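Local coordinates for protein adenosine deaminase 1 (Arthrobacter aurescens, PDB 3RYS) that probably catalyses the zinc-dependent hydrolytic deamination of adenine to hypoxanthine, a step of purine salvage, at residues Arg195-Ala200 / Val218-His223. Numbering follows the deposited sequence.
With ZN (zinc ion), chain C; ADE (adenine), chain D.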
ATOM      1  N   ARG A 195       6.812  11.475   8.296  1.00 21.33           N
ATOM      2  CA  ARG A 195       5.366  11.309   8.311  1.00 21.94           C
ATOM      3  C   ARG A 195       5.005   9.899   8.760  1.00 19.07           C
ATOM      4  O   ARG A 195       5.842   8.998   8.725  1.00 19.09           O
ATOM      5  CB  ARG A 195       4.784  11.636   6.937  1.00 20.41           C
ATOM      6  CG  ARG A 195       4.858  13.121   6.622  1.00 19.16           C
ATOM      7  CD  ARG A 195       4.080  13.464   5.375  1.00 24.56           C
ATOM      8  NE  ARG A 195       3.538  14.819   5.425  1.00 23.36           N
ATOM      9  CZ  ARG A 195       2.410  15.147   6.051  1.00 29.74           C
ATOM     10  NH1 ARG A 195       1.706  14.222   6.685  1.00 21.61           N
ATOM     11  NH2 ARG A 195       1.985  16.402   6.048  1.00 45.97           N
ATOM     12  N   ARG A 196       3.766   9.706   9.197  1.00 19.43           N
ATOM     13  CA  ARG A 196       3.398   8.453   9.846  1.00 17.60           C
ATOM     14  C   ARG A 196       2.131   7.816   9.298  1.00 14.95           C
ATOM     15  O   ARG A 196       1.098   8.471   9.179  1.00 16.53           O
ATOM     16  CB  ARG A 196       3.237   8.678  11.346  1.00 17.76           C
ATOM     17  CG  ARG A 196       4.532   8.936  12.074  1.00 21.29           C
ATOM     18  CD  ARG A 196       4.362  10.096  13.027  1.00 24.12           C
ATOM     19  NE  ARG A 196       4.405  11.359  12.299  1.00 27.38           N
ATOM     20  CZ  ARG A 196       3.621  12.399  12.560  1.00 27.25           C
ATOM     21  NH1 ARG A 196       2.719  12.327  13.531  1.00 24.78           N
ATOM     22  NH2 ARG A 196       3.733  13.505  11.839  1.00 27.36           N
ATOM     23  N   ILE A 197       2.222   6.532   8.967  1.00 13.30           N
ATOM     24  CA  ILE A 197       1.046   5.728   8.660  1.00 14.54           C
ATOM     25  C   ILE A 197       1.179   4.361   9.327  1.00 15.30           C
ATOM     26  O   ILE A 197       2.268   3.969   9.743  1.00 13.22           O
ATOM     27  CB  ILE A 197       0.852   5.539   7.150  1.00 11.69           C
ATOM     28  CG1 ILE A 197       2.015   4.737   6.565  1.00 15.56           C
ATOM     29  CG2 ILE A 197       0.722   6.880   6.458  1.00 13.16           C
ATOM     30  CD1 ILE A 197       1.855   4.413   5.097  1.00 16.34           C
ATOM     31  N   ALA A 198       0.070   3.638   9.435  1.00 14.11           N
ATOM     32  CA  ALA A 198       0.099   2.320  10.053  1.00 13.76           C
ATOM     33  C   ALA A 198      -1.086   1.467   9.630  1.00 12.80           C
ATOM     34  O   ALA A 198      -2.203   1.963   9.486  1.00 13.37           O
ATOM     35  CB  ALA A 198       0.144   2.448  11.572  1.00 16.03           C
ATOM     36  N   HIS A 199      -0.830   0.177   9.431  1.00 12.74           N
ATOM     37  CA  HIS A 199      -1.896  -0.787   9.193  1.00 11.87           C
ATOM     38  C   HIS A 199      -2.719  -0.964  10.458  1.00 11.58           C
ATOM     39  O   HIS A 199      -2.171  -1.201  11.535  1.00 12.26           O
ATOM     40  CB  HIS A 199      -1.317  -2.131   8.760  1.00 11.75           C
ATOM     41  CG  HIS A 199      -0.894  -2.168   7.327  1.00 12.98           C
ATOM     42  ND1 HIS A 199      -0.030  -1.243   6.782  1.00 13.74           N
ATOM     43  CD2 HIS A 199      -1.216  -3.020   6.325  1.00 13.42           C
ATOM     44  CE1 HIS A 199       0.162  -1.523   5.505  1.00 14.14           C
ATOM     45  NE2 HIS A 199      -0.543  -2.598   5.204  1.00 14.50           N
ATOM     46  N   ALA A 200      -4.034  -0.840  10.326  1.00 11.75           N
ATOM     47  CA  ALA A 200      -4.932  -1.013  11.462  1.00 12.71           C
ATOM     48  C   ALA A 200      -6.342  -1.390  11.016  1.00 13.47           C
ATOM     49  O   ALA A 200      -6.887  -0.809  10.079  1.00 13.36           O
ATOM     50  CB  ALA A 200      -4.962   0.251  12.319  1.00 11.48           C
ATOM     51  N   VAL A 218      -0.462   8.447  13.911  1.00 16.83           N
ATOM     52  CA  VAL A 218      -0.383   8.291  12.457  1.00 17.73           C
ATOM     53  C   VAL A 218      -1.246   9.322  11.737  1.00 16.90           C
ATOM     54  O   VAL A 218      -2.174   9.883  12.316  1.00 17.83           O
ATOM     55  CB  VAL A 218      -0.788   6.880  11.991  1.00 15.02           C
ATOM     56  CG1 VAL A 218       0.118   5.837  12.610  1.00 14.67           C
ATOM     57  CG2 VAL A 218      -2.252   6.604  12.324  1.00 17.15           C
ATOM     58  N   GLU A 219      -0.937   9.558  10.467  1.00 17.49           N
ATOM     59  CA  GLU A 219      -1.631  10.571   9.683  1.00 18.98           C
ATOM     60  C   GLU A 219      -2.674   9.971   8.754  1.00 16.18           C
ATOM     61  O   GLU A 219      -3.533  10.682   8.233  1.00 16.07           O
ATOM     62  CB  GLU A 219      -0.625  11.388   8.891  1.00 16.65           C
ATOM     63  CG  GLU A 219       0.627  11.652   9.678  1.00 19.96           C
ATOM     64  CD  GLU A 219       1.377  12.838   9.157  1.00 25.20           C
ATOM     65  OE1 GLU A 219       2.562  12.672   8.800  1.00 24.97           O
ATOM     66  OE2 GLU A 219       0.774  13.931   9.091  1.00 23.43           O
ATOM     67  N   ARG A 220      -2.586   8.665   8.535  1.00 14.91           N
ATOM     68  CA  ARG A 220      -3.677   7.943   7.888  1.00 20.49           C
ATOM     69  C   ARG A 220      -3.669   6.458   8.233  1.00 16.73           C
ATOM     70  O   ARG A 220      -2.620   5.878   8.499  1.00 16.57           O
ATOM     71  CB  ARG A 220      -3.722   8.185   6.368  1.00 19.56           C
ATOM     72  CG  ARG A 220      -2.395   8.115   5.637  1.00 17.49           C
ATOM     73  CD  ARG A 220      -2.593   8.298   4.126  1.00 14.30           C
ATOM     74  NE  ARG A 220      -1.520   7.662   3.370  1.00 14.53           N
ATOM     75  CZ  ARG A 220      -0.605   8.317   2.664  1.00 15.25           C
ATOM     76  NH1 ARG A 220      -0.636   9.636   2.579  1.00 15.85           N
ATOM     77  NH2 ARG A 220       0.335   7.643   2.021  1.00 19.96           N
ATOM     78  N   ILE A 221      -4.857   5.863   8.259  1.00 15.23           N
ATOM     79  CA  ILE A 221      -5.011   4.466   8.635  1.00 14.48           C
ATOM     80  C   ILE A 221      -5.022   3.582   7.396  1.00 16.23           C
ATOM     81  O   ILE A 221      -5.698   3.880   6.406  1.00 14.61           O
ATOM     82  CB  ILE A 221      -6.311   4.236   9.433  1.00 15.14           C
ATOM     83  CG1 ILE A 221      -6.235   4.924  10.799  1.00 13.22           C
ATOM     84  CG2 ILE A 221      -6.578   2.751   9.601  1.00 15.06           C
ATOM     85  CD1 ILE A 221      -5.297   4.252  11.770  1.00 12.90           C
ATOM     86  N   ASP A 222      -4.270   2.491   7.453  1.00 13.45           N
ATOM     87  CA  ASP A 222      -4.199   1.572   6.331  1.00 12.91           C
ATOM     88  C   ASP A 222      -5.147   0.392   6.534  1.00 13.07           C
ATOM     89  O   ASP A 222      -5.084  -0.307   7.547  1.00 10.34           O
ATOM     90  CB  ASP A 222      -2.751   1.136   6.105  1.00 13.00           C
ATOM     91  CG  ASP A 222      -1.849   2.308   5.737  1.00 14.74           C
ATOM     92  OD1 ASP A 222      -2.216   3.084   4.825  1.00 13.19           O
ATOM     93  OD2 ASP A 222      -0.778   2.461   6.360  1.00 15.69           O
ATOM     94  N   HIS A 223      -6.033   0.197   5.558  1.00 13.70           N
ATOM     95  CA  HIS A 223      -7.171  -0.716   5.670  1.00 14.13           C
ATOM     96  C   HIS A 223      -8.303  -0.079   6.490  1.00 15.32           C
ATOM     97  O   HIS A 223      -9.148   0.629   5.944  1.00 15.25           O
ATOM     98  CB  HIS A 223      -6.759  -2.080   6.241  1.00 12.24           C
ATOM     99  CG  HIS A 223      -5.930  -2.902   5.303  1.00 14.10           C
ATOM    100  ND1 HIS A 223      -6.401  -3.345   4.086  1.00 13.91           N
ATOM    101  CD2 HIS A 223      -4.661  -3.369   5.406  1.00 16.32           C
ATOM    102  CE1 HIS A 223      -5.457  -4.039   3.475  1.00 14.05           C
ATOM    103  NE2 HIS A 223      -4.393  -4.074   4.256  1.00 13.52           N
TER
HETATM  104 ZN    ZN C 344      -1.084  -3.552   3.211  1.00 17.39          ZN
HETATM  105  N9  ADE D 345       2.371  -6.759   4.376  1.00 18.84           N
HETATM  106  C8  ADE D 345       2.154  -6.539   3.041  1.00 21.89           C
HETATM  107  N7  ADE D 345       0.902  -6.275   2.733  1.00 20.30           N
HETATM  108  C5  ADE D 345       0.251  -6.330   3.958  1.00 22.54           C
HETATM  109  C6  ADE D 345      -1.100  -6.144   4.323  1.00 23.31           C
HETATM  110  N6  ADE D 345      -2.062  -5.857   3.439  1.00 21.81           N
HETATM  111  N1  ADE D 345      -1.419  -6.266   5.631  1.00 22.49           N
HETATM  112  C2  ADE D 345      -0.448  -6.556   6.509  1.00 22.84           C
HETATM  113  N3  ADE D 345       0.855  -6.753   6.290  1.00 21.82           N
HETATM  114  C4  ADE D 345       1.140  -6.626   4.981  1.00 20.84           C
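Glu-219, long enough to reach back to the neighbouring strand, meets Arg-195 and Arg-196 where the two segments begin. CB and CG sit beyond the carbonyl oxygen of Arg-196, CG 3.3 Å from Arg-196 O, while its backbone N bonds to that oxygen. With CG beside the backbone N (chi1 -38°) and the chain extended, OE1 takes the N-H of Arg-196 at 3.2 Å on its anti lone pair. CD lies over one face of the Arg-196 guanidinium; OE1 is well out of that plane, so charges alone attract, and NE is held by Leu-194 O. OE2 faces Arg-195 NH1, whose position is less certain. A glutamine here would probably lose the negative charge offered to the stacked Arg-196 guanidinium. Farther along, Asp-222 N to Ala-198 O (2.9 Å) and Ala-200 N to Asp-222 O (3.0 Å) fix the parallel register. Asp-222 CB makes a CH-pi contact over the His-199 ring, its OD1 bonding Thr-245. His-199, whose imidazole suits a metal, binds zinc through NE2; His-223 NE2 lies 3.0 Å from adenine N6. Small Ala-198 and Ala-200 leave room for Val-218 and Ile-221 beneath helices 183-191 and 206-214, in a beta-alpha-beta unit of the TIM barrel whose C-terminal strand ends carry the active site.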